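PT26-6P (PDB 2WB7) is of unknown function but is encoded by a mobile genetic element of a Thermococcus archaeon and is built of three domains with novel folds. Local coordinates at residues G261-F266 with I373-E378; I268-S273 with Y284-T289; Y306-L311 with D323-H328. All blocks are in the same frame, centred on the assembly; numbering follows the deposited sequence.

Contact 1: residues G261-F266 with I373-E378; sequences GALSDF and IWLAAE
G261 sits against the indole of W374 where strand 253-261 runs out beside strand 370-379, in the sheet of the second immunoglobulin-like domain. The contact is CH-pi: G261 CA stands over the face of the six-membered ring, 3.7 Å from its centroid and 9° off the ring normal. The CB of W374 points away from the turn, and the ring swings back over the glycine because CG lies between backbone N and carbonyl carbon (chi1 65°). Its NE1 is held by D132.

One residue on, A262 is the centre of an inverse gamma turn that takes the chain off the strand. Its N donates to W374 O at 2.8 Å, a last backbone tie before the loop departs. Beside it, A262 CB rests on I373 CB at 3.8 Å.

L375 touches at two levels: its CD1 branch meets L263 CD1, 4.0 Å off, while L375 CB, at the base of the side chain, meets F266 CZ obliquely at 3.5 Å. F266 slides past both L375 and I373, pointing the opposite way to each. I373 CD1 comes in at the ring edge, near its plane, 3.6 Å from F266 CE2. The carboxylate of D265 closes the far end: OD2, hydrogen-bonded to A66 N, also lies 3.4 Å from I373 CG2.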
loop_
_atom_site.group_PDB
_atom_site.type_symbol
_atom_site.label_atom_id
_atom_site.label_comp_id
_atom_site.label_asym_id
_atom_site.label_seq_id
_atom_site.Cartn_x
_atom_site.Cartn_y
_atom_site.Cartn_z
ATOM N N GLY A 261 1.410 2.091 6.797
ATOM C CA GLY A 261 2.363 3.169 7.032
ATOM C C GLY A 261 2.107 4.456 6.259
ATOM O O GLY A 261 0.967 4.855 6.072
ATOM N N ALA A 262 3.181 5.103 5.812
ATOM C CA ALA A 262 3.092 6.431 5.221
ATOM C C ALA A 262 2.863 6.386 3.710
ATOM O O ALA A 262 3.630 6.945 2.929
ATOM C CB ALA A 262 4.346 7.219 5.547
ATOM N N LEU A 263 1.786 5.741 3.298
ATOM C CA LEU A 263 1.566 5.515 1.877
ATOM C C LEU A 263 1.356 6.804 1.088
ATOM O O LEU A 263 1.620 6.843 -0.114
ATOM C CB LEU A 263 0.403 4.548 1.639
ATOM C CG LEU A 263 0.215 4.075 0.194
ATOM C CD1 LEU A 263 1.416 3.271 -0.315
ATOM C CD2 LEU A 263 -1.066 3.242 0.105
ATOM N N SER A 264 0.881 7.853 1.757
ATOM C CA SER A 264 0.700 9.141 1.096
ATOM C C SER A 264 2.042 9.802 0.785
ATOM O O SER A 264 2.146 10.608 -0.132
ATOM C CB SER A 264 -0.133 10.063 1.971
ATOM O OG SER A 264 -1.444 9.560 2.159
ATOM N N ASP A 265 3.069 9.468 1.556
ATOM C CA ASP A 265 4.365 10.125 1.404
ATOM C C ASP A 265 5.217 9.498 0.303
ATOM O O ASP A 265 5.817 10.215 -0.504
ATOM C CB ASP A 265 5.135 10.107 2.721
ATOM C CG ASP A 265 4.366 10.771 3.853
ATOM O OD1 ASP A 265 3.399 11.511 3.552
ATOM O OD2 ASP A 265 4.719 10.545 5.033
ATOM N N PHE A 266 5.277 8.164 0.284
ATOM C CA PHE A 266 5.977 7.433 -0.766
ATOM C C PHE A 266 5.393 6.046 -0.966
ATOM O O PHE A 266 4.615 5.572 -0.141
ATOM C CB PHE A 266 7.481 7.353 -0.491
ATOM C CG PHE A 266 7.846 6.585 0.752
ATOM C CD1 PHE A 266 8.383 5.321 0.662
ATOM C CD2 PHE A 266 7.678 7.136 2.010
ATOM C CE1 PHE A 266 8.732 4.622 1.811
ATOM C CE2 PHE A 266 8.027 6.445 3.149
ATOM C CZ PHE A 266 8.552 5.194 3.057
ATOM N N ILE A 373 9.222 8.523 9.032
ATOM C CA ILE A 373 8.096 7.817 8.441
ATOM C C ILE A 373 8.526 6.424 8.016
ATOM O O ILE A 373 9.721 6.184 7.760
ATOM C CB ILE A 373 7.529 8.549 7.231
ATOM C CG1 ILE A 373 8.658 8.945 6.287
ATOM C CG2 ILE A 373 6.744 9.772 7.680
ATOM C CD1 ILE A 373 8.166 9.542 5.011
ATOM N N TRP A 374 7.563 5.505 7.959
ATOM C CA TRP A 374 7.842 4.150 7.552
ATOM C C TRP A 374 6.773 3.651 6.601
ATOM O O TRP A 374 5.633 4.129 6.618
ATOM C CB TRP A 374 7.926 3.228 8.772
ATOM C CG TRP A 374 6.633 3.082 9.516
ATOM C CD1 TRP A 374 6.174 3.880 10.512
ATOM C CD2 TRP A 374 5.632 2.079 9.307
ATOM N NE1 TRP A 374 4.954 3.428 10.952
ATOM C CE2 TRP A 374 4.598 2.327 10.226
ATOM C CE3 TRP A 374 5.507 1.000 8.425
ATOM C CZ2 TRP A 374 3.456 1.541 10.296
ATOM C CZ3 TRP A 374 4.365 0.213 8.498
ATOM C CH2 TRP A 374 3.360 0.488 9.429
ATOM N N LEU A 375 7.158 2.691 5.763
ATOM C CA LEU A 375 6.212 1.997 4.895
ATOM C C LEU A 375 6.472 0.492 4.919
ATOM O O LEU A 375 7.629 0.031 4.982
ATOM C CB LEU A 375 6.291 2.510 3.461
ATOM C CG LEU A 375 5.213 1.966 2.513
ATOM C CD1 LEU A 375 3.885 2.588 2.801
ATOM C CD2 LEU A 375 5.589 2.260 1.077
ATOM N N ALA A 376 5.387 -0.270 4.898
ATOM C CA ALA A 376 5.477 -1.709 4.763
ATOM C C ALA A 376 4.621 -2.073 3.570
ATOM O O ALA A 376 3.511 -1.559 3.417
ATOM C CB ALA A 376 4.975 -2.408 6.027
ATOM N N ALA A 377 5.140 -2.934 2.712
ATOM C CA ALA A 377 4.399 -3.332 1.530
ATOM C C ALA A 377 4.681 -4.792 1.310
ATOM O O ALA A 377 5.844 -5.201 1.216
ATOM C CB ALA A 377 4.831 -2.521 0.314
ATOM N N GLU A 378 3.620 -5.585 1.256
ATOM C CA GLU A 378 3.773 -7.016 1.077
ATOM C C GLU A 378 3.167 -7.459 -0.258
ATOM O O GLU A 378 1.958 -7.357 -0.462
ATOM C CB GLU A 378 3.161 -7.775 2.255
ATOM C CG GLU A 378 2.997 -9.250 1.990
ATOM C CD GLU A 378 2.477 -10.036 3.187
ATOM O OE1 GLU A 378 2.259 -9.435 4.258
ATOM O OE2 GLU A 378 2.297 -11.266 3.050
#

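Contact 2: residues I268-S273 with Y284-T289; sequences IITAAS and YKFLIT
I269 and L287 face each other as a hydrogen-bonded pair in the antiparallel hairpin formed by strands 266-272 and 281-290. Two backbone bonds join them, I269 N to L287 O at 2.9 Å and the nearly straight return from L287 N to I269 O at 2.8 Å. A271 and K285 repeat the pattern, again with a bond in each direction, so four bonds in all hold the ladder. CA-H...O contacts accompany these rungs; the shortest, from I268 CA to L287 O at 3.1 Å, lies just beyond the I269-L287 pair.

Apolar and aromatic packing is richest on the face that carries I268, T270, A272, Y284, F286 and I288. A272 CB sits over the ring face of Y284, a CH-pi contact 4.1 Å from the centroid and 26° off the normal. F286 lies alongside T270, both pointing the same way, while I268 CG2 reaches the ring at CD2 from 3.9 Å. With chi1 of -63°, T270 turns CG2 anti to its N and OG1 beside it, which places the hydroxyl next to the F286 ring, at 3.3 Å from CE2. On the reverse face the two CB atoms of I269 and L287 meet at 3.9 Å.

The polar groups find partners beyond the hairpin: T270 OG1 bonds to N257, Y284 OH to Y344 OH, and K285 makes a cation-pi contact with F337.

The pair lies inside the sheet, with strand 253-261 bonded along one side, through Y255 and V253, and strand 336-343 along the other, through L340 and F338. Strand 370-379 packs on the I268 and F286 face, sending L375, A377 and P379 against it.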
loop_
_atom_site.group_PDB
_atom_site.type_symbol
_atom_site.label_atom_id
_atom_site.label_comp_id
_atom_site.label_asym_id
_atom_site.label_seq_id
_atom_site.Cartn_x
_atom_site.Cartn_y
_atom_site.Cartn_z
ATOM N N ILE A 268 5.779 1.841 -2.773
ATOM C CA ILE A 268 6.605 0.770 -3.271
ATOM C C ILE A 268 5.817 0.007 -4.322
ATOM O O ILE A 268 4.685 -0.438 -4.067
ATOM C CB ILE A 268 7.018 -0.179 -2.150
ATOM C CG1 ILE A 268 7.904 0.550 -1.142
ATOM C CG2 ILE A 268 7.726 -1.400 -2.721
ATOM C CD1 ILE A 268 8.428 -0.364 -0.033
ATOM N N ILE A 269 6.396 -0.129 -5.511
ATOM C CA ILE A 269 5.796 -0.985 -6.527
ATOM C C ILE A 269 6.588 -2.287 -6.573
ATOM O O ILE A 269 7.827 -2.268 -6.482
ATOM C CB ILE A 269 5.787 -0.325 -7.918
ATOM C CG1 ILE A 269 4.829 0.859 -7.931
ATOM C CG2 ILE A 269 5.361 -1.327 -8.964
ATOM C CD1 ILE A 269 3.482 0.544 -7.320
ATOM N N THR A 270 5.887 -3.414 -6.678
ATOM C CA THR A 270 6.562 -4.710 -6.749
ATOM C C THR A 270 6.364 -5.347 -8.105
ATOM O O THR A 270 5.235 -5.520 -8.564
ATOM C CB THR A 270 6.030 -5.724 -5.703
ATOM O OG1 THR A 270 6.278 -5.253 -4.369
ATOM C CG2 THR A 270 6.737 -7.042 -5.879
ATOM N N ALA A 271 7.459 -5.701 -8.758
ATOM C CA ALA A 271 7.381 -6.592 -9.894
ATOM C C ALA A 271 8.150 -7.846 -9.512
ATOM O O ALA A 271 9.207 -7.764 -8.885
ATOM C CB ALA A 271 7.972 -5.952 -11.108
ATOM N N ALA A 272 7.617 -9.010 -9.867
ATOM C CA ALA A 272 8.301 -10.257 -9.565
ATOM C C ALA A 272 8.068 -11.292 -10.669
ATOM O O ALA A 272 7.370 -11.004 -11.641
ATOM C CB ALA A 272 7.842 -10.774 -8.227
ATOM N N SER A 273 8.681 -12.476 -10.532
ATOM C CA SER A 273 8.367 -13.616 -11.388
ATOM C C SER A 273 6.962 -14.046 -11.083
ATOM O O SER A 273 6.500 -13.878 -9.956
ATOM C CB SER A 273 9.275 -14.795 -11.080
ATOM O OG SER A 273 10.594 -14.365 -10.849
ATOM N N TYR A 284 12.504 -10.710 -7.479
ATOM C CA TYR A 284 11.704 -9.546 -7.116
ATOM C C TYR A 284 12.443 -8.300 -7.513
ATOM O O TYR A 284 13.661 -8.286 -7.548
ATOM C CB TYR A 284 11.435 -9.490 -5.610
ATOM C CG TYR A 284 10.521 -10.585 -5.092
ATOM C CD1 TYR A 284 9.199 -10.315 -4.766
ATOM C CD2 TYR A 284 10.994 -11.894 -4.926
ATOM C CE1 TYR A 284 8.373 -11.310 -4.299
ATOM C CE2 TYR A 284 10.169 -12.905 -4.457
ATOM C CZ TYR A 284 8.866 -12.612 -4.153
ATOM O OH TYR A 284 8.049 -13.612 -3.683
ATOM N N LYS A 285 11.692 -7.248 -7.788
ATOM C CA LYS A 285 12.257 -5.956 -8.133
ATOM C C LYS A 285 11.312 -4.920 -7.511
ATOM O O LYS A 285 10.110 -4.892 -7.820
ATOM C CB LYS A 285 12.291 -5.821 -9.657
ATOM C CG LYS A 285 13.531 -5.158 -10.246
ATOM C CD LYS A 285 13.424 -5.080 -11.786
ATOM C CE LYS A 285 14.773 -4.830 -12.455
ATOM N NZ LYS A 285 15.175 -3.372 -12.480
ATOM N N PHE A 286 11.829 -4.091 -6.614
ATOM C CA PHE A 286 10.987 -3.109 -5.951
ATOM C C PHE A 286 11.313 -1.683 -6.371
ATOM O O PHE A 286 12.475 -1.291 -6.426
ATOM C CB PHE A 286 11.129 -3.216 -4.440
ATOM C CG PHE A 286 10.786 -4.562 -3.886
ATOM C CD1 PHE A 286 11.766 -5.542 -3.741
ATOM C CD2 PHE A 286 9.494 -4.840 -3.464
ATOM C CE1 PHE A 286 11.457 -6.793 -3.203
ATOM C CE2 PHE A 286 9.170 -6.092 -2.919
ATOM C CZ PHE A 286 10.156 -7.068 -2.788
ATOM N N LEU A 287 10.281 -0.909 -6.662
ATOM C CA LEU A 287 10.443 0.497 -6.962
ATOM C C LEU A 287 10.058 1.305 -5.732
ATOM O O LEU A 287 8.988 1.091 -5.151
ATOM C CB LEU A 287 9.507 0.860 -8.101
ATOM C CG LEU A 287 9.674 2.245 -8.679
ATOM C CD1 LEU A 287 11.146 2.527 -8.870
ATOM C CD2 LEU A 287 8.982 2.272 -9.994
ATOM N N ILE A 288 10.924 2.219 -5.317
ATOM C CA ILE A 288 10.588 3.133 -4.234
ATOM C C ILE A 288 10.486 4.550 -4.795
ATOM O O ILE A 288 11.443 5.052 -5.344
ATOM C CB ILE A 288 11.642 3.091 -3.118
ATOM C CG1 ILE A 288 11.772 1.679 -2.553
ATOM C CG2 ILE A 288 11.265 4.035 -1.993
ATOM C CD1 ILE A 288 12.761 1.587 -1.413
ATOM N N THR A 289 9.325 5.182 -4.675
ATOM C CA THR A 289 9.098 6.496 -5.298
ATOM C C THR A 289 8.554 7.482 -4.293
ATOM O O THR A 289 7.567 7.189 -3.622
ATOM C CB THR A 289 8.024 6.432 -6.414
ATOM O OG1 THR A 289 8.081 5.167 -7.073
ATOM C CG2 THR A 289 8.224 7.536 -7.437
#

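Contact 3: residues Y306-L311 with D323-H328; sequences YRFVTL and DTTTGH
D323 meets T310 at a corner in strand 319-331, which forms a hairpin with strand 301-314. Its carbonyl O takes the backbone N of T310 at 2.8 Å. A water joins the two side chains as well, 2.6 Å from both T310 OG1 and D323 OD2, and donates to the carboxylate; that same oxygen is bonded by H343 N.

T324, next along, pairs with V309 in the antiparallel ladder. OG1 lies anti to the backbone N (chi1 174°), where it serves two weak bonds: it donates to F308 O and accepts from R307 NE at 3.2 Å. V309 CG1 packs against the same threonine.

T325 and F308 form a hydrogen-bonded pair, exchanging two backbone bonds. Their side chains run side by side in the same direction, and T325 CG2 lies 3.6 Å from F308 CB and comes to the ring edge, 3.9 Å from F308 CD2.

At T326 the hydroxyl turns back to the partner strand and donates to Y306 O at 2.7 Å. CG2 lies over one face of the R307 guanidinium. Y306 O is gripped twice, since G327 N also donates to it at 3.2 Å.

G327 passes across the phenol of Y306, whose chi1 of 66° brings the ring over the neighbouring strand. G327 CA makes a CH-pi contact with it, 4.0 Å from the centroid.

Strand 319-331 is an outermost strand of the sheet, and strand 301-314 goes on to bond strand 350-364 through L358 and L356. On the face of R307 and V309, helix 135-144 accepts R307 NH1 at I142 O, and I147 packs on V309.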
loop_
_atom_site.group_PDB
_atom_site.type_symbol
_atom_site.label_atom_id
_atom_site.label_comp_id
_atom_site.label_asym_id
_atom_site.label_seq_id
_atom_site.Cartn_x
_atom_site.Cartn_y
_atom_site.Cartn_z
ATOM N N TYR A 306 16.155 0.930 4.028
ATOM C CA TYR A 306 15.220 -0.122 3.593
ATOM C C TYR A 306 15.688 -1.531 3.919
ATOM O O TYR A 306 16.885 -1.800 4.054
ATOM C CB TYR A 306 14.999 -0.058 2.076
ATOM C CG TYR A 306 16.241 -0.398 1.283
ATOM C CD1 TYR A 306 16.541 -1.717 0.959
ATOM C CD2 TYR A 306 17.140 0.608 0.869
ATOM C CE1 TYR A 306 17.688 -2.044 0.264
ATOM C CE2 TYR A 306 18.305 0.295 0.157
ATOM C CZ TYR A 306 18.563 -1.044 -0.134
ATOM O OH TYR A 306 19.685 -1.402 -0.830
ATOM N N ARG A 307 14.721 -2.439 4.012
ATOM C CA ARG A 307 14.993 -3.875 4.031
ATOM C C ARG A 307 13.918 -4.639 3.257
ATOM O O ARG A 307 12.740 -4.539 3.551
ATOM C CB ARG A 307 15.054 -4.386 5.468
ATOM C CG ARG A 307 15.561 -5.791 5.592
ATOM C CD ARG A 307 15.954 -6.110 7.016
ATOM N NE ARG A 307 17.072 -7.036 6.991
ATOM C CZ ARG A 307 18.292 -6.763 7.443
ATOM N NH1 ARG A 307 18.552 -5.592 8.006
ATOM N NH2 ARG A 307 19.246 -7.686 7.352
ATOM N N PHE A 308 14.325 -5.407 2.262
ATOM C CA PHE A 308 13.394 -6.290 1.559
ATOM C C PHE A 308 13.751 -7.698 1.953
ATOM O O PHE A 308 14.938 -8.045 1.964
ATOM C CB PHE A 308 13.512 -6.107 0.038
ATOM C CG PHE A 308 13.150 -4.720 -0.419
ATOM C CD1 PHE A 308 11.811 -4.343 -0.546
ATOM C CD2 PHE A 308 14.132 -3.772 -0.639
ATOM C CE1 PHE A 308 11.467 -3.063 -0.913
ATOM C CE2 PHE A 308 13.786 -2.485 -1.013
ATOM C CZ PHE A 308 12.448 -2.135 -1.153
ATOM N N VAL A 309 12.747 -8.499 2.308
ATOM C CA VAL A 309 12.986 -9.857 2.789
ATOM C C VAL A 309 11.998 -10.863 2.222
ATOM O O VAL A 309 10.979 -10.492 1.651
ATOM C CB VAL A 309 12.909 -9.953 4.352
ATOM C CG1 VAL A 309 13.808 -8.896 5.003
ATOM C CG2 VAL A 309 11.468 -9.841 4.831
ATOM N N THR A 310 12.322 -12.143 2.357
ATOM C CA THR A 310 11.307 -13.182 2.291
ATOM C C THR A 310 11.306 -13.749 3.689
ATOM O O THR A 310 12.356 -13.763 4.361
ATOM C CB THR A 310 11.633 -14.311 1.289
ATOM O OG1 THR A 310 12.930 -14.860 1.557
ATOM C CG2 THR A 310 11.591 -13.799 -0.111
ATOM N N LEU A 311 10.139 -14.188 4.138
ATOM C CA LEU A 311 10.013 -14.770 5.446
ATOM C C LEU A 311 9.505 -16.202 5.305
ATOM O O LEU A 311 8.427 -16.448 4.726
ATOM C CB LEU A 311 9.057 -13.943 6.289
ATOM C CG LEU A 311 9.474 -12.493 6.541
ATOM C CD1 LEU A 311 8.402 -11.741 7.311
ATOM C CD2 LEU A 311 10.778 -12.447 7.298
ATOM N N ASP A 323 15.910 -15.012 2.735
ATOM C CA ASP A 323 16.625 -14.089 1.861
ATOM C C ASP A 323 16.302 -12.603 2.135
ATOM O O ASP A 323 15.161 -12.248 2.431
ATOM C CB ASP A 323 16.326 -14.467 0.410
ATOM C CG ASP A 323 16.580 -15.960 0.121
ATOM O OD1 ASP A 323 17.443 -16.590 0.784
ATOM O OD2 ASP A 323 15.918 -16.513 -0.781
ATOM N N THR A 324 17.311 -11.734 2.065
ATOM C CA THR A 324 17.140 -10.319 2.450
ATOM C C THR A 324 18.124 -9.393 1.751
ATOM O O THR A 324 19.275 -9.764 1.509
ATOM C CB THR A 324 17.315 -10.095 3.962
ATOM O OG1 THR A 324 17.271 -8.688 4.240
ATOM C CG2 THR A 324 18.641 -10.630 4.434
ATOM N N THR A 325 17.660 -8.189 1.424
ATOM C CA THR A 325 18.543 -7.148 0.920
ATOM C C THR A 325 18.323 -5.882 1.742
ATOM O O THR A 325 17.185 -5.568 2.088
ATOM C CB THR A 325 18.340 -6.887 -0.594
ATOM O OG1 THR A 325 19.292 -5.924 -1.034
ATOM C CG2 THR A 325 16.992 -6.352 -0.879
ATOM N N THR A 326 19.396 -5.175 2.089
ATOM C CA THR A 326 19.245 -4.013 2.940
ATOM C C THR A 326 20.295 -2.929 2.702
ATOM O O THR A 326 21.470 -3.225 2.434
ATOM C CB THR A 326 19.234 -4.435 4.435
ATOM O OG1 THR A 326 18.651 -3.405 5.241
ATOM C CG2 THR A 326 20.630 -4.751 4.945
ATOM N N GLY A 327 19.875 -1.668 2.805
ATOM C CA GLY A 327 20.814 -0.552 2.704
ATOM C C GLY A 327 20.212 0.835 2.859
ATOM O O GLY A 327 19.176 1.009 3.520
ATOM N N HIS A 328 20.871 1.816 2.233
ATOM C CA HIS A 328 20.483 3.235 2.288
ATOM C C HIS A 328 20.274 3.848 0.910
ATOM O O HIS A 328 20.986 3.522 -0.032
ATOM C CB HIS A 328 21.538 4.024 3.037
ATOM C CG HIS A 328 21.545 3.730 4.495
ATOM N ND1 HIS A 328 20.625 4.279 5.361
ATOM C CD2 HIS A 328 22.310 2.895 5.235
ATOM C CE1 HIS A 328 20.842 3.818 6.579
ATOM N NE2 HIS A 328 21.860 2.977 6.529
HETATM O O HOH W 1 13.570 -17.002 0.180
#

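All three contacts belong to one antiparallel sheet of the second immunoglobulin-like domain. Contact 1 joins the loop after the sheet's first strand in the chain, 253-261, to its last, 370-379, and the span it closes contains contacts 2 and 3, which follow one another as successive hairpins. The centres of contacts 1 and 2 lie about 14 Å apart, those of contacts 1 and 3 about 15 Å, and those of contacts 2 and 3 about 12 Å. Contacts 1 and 2 touch through L375 and I268. Contacts 2 and 3, at different places in the strand order, meet where the rings of F286 and F308 stack and I288 packs on F308. Strands distant in sequence are thus held in one domain.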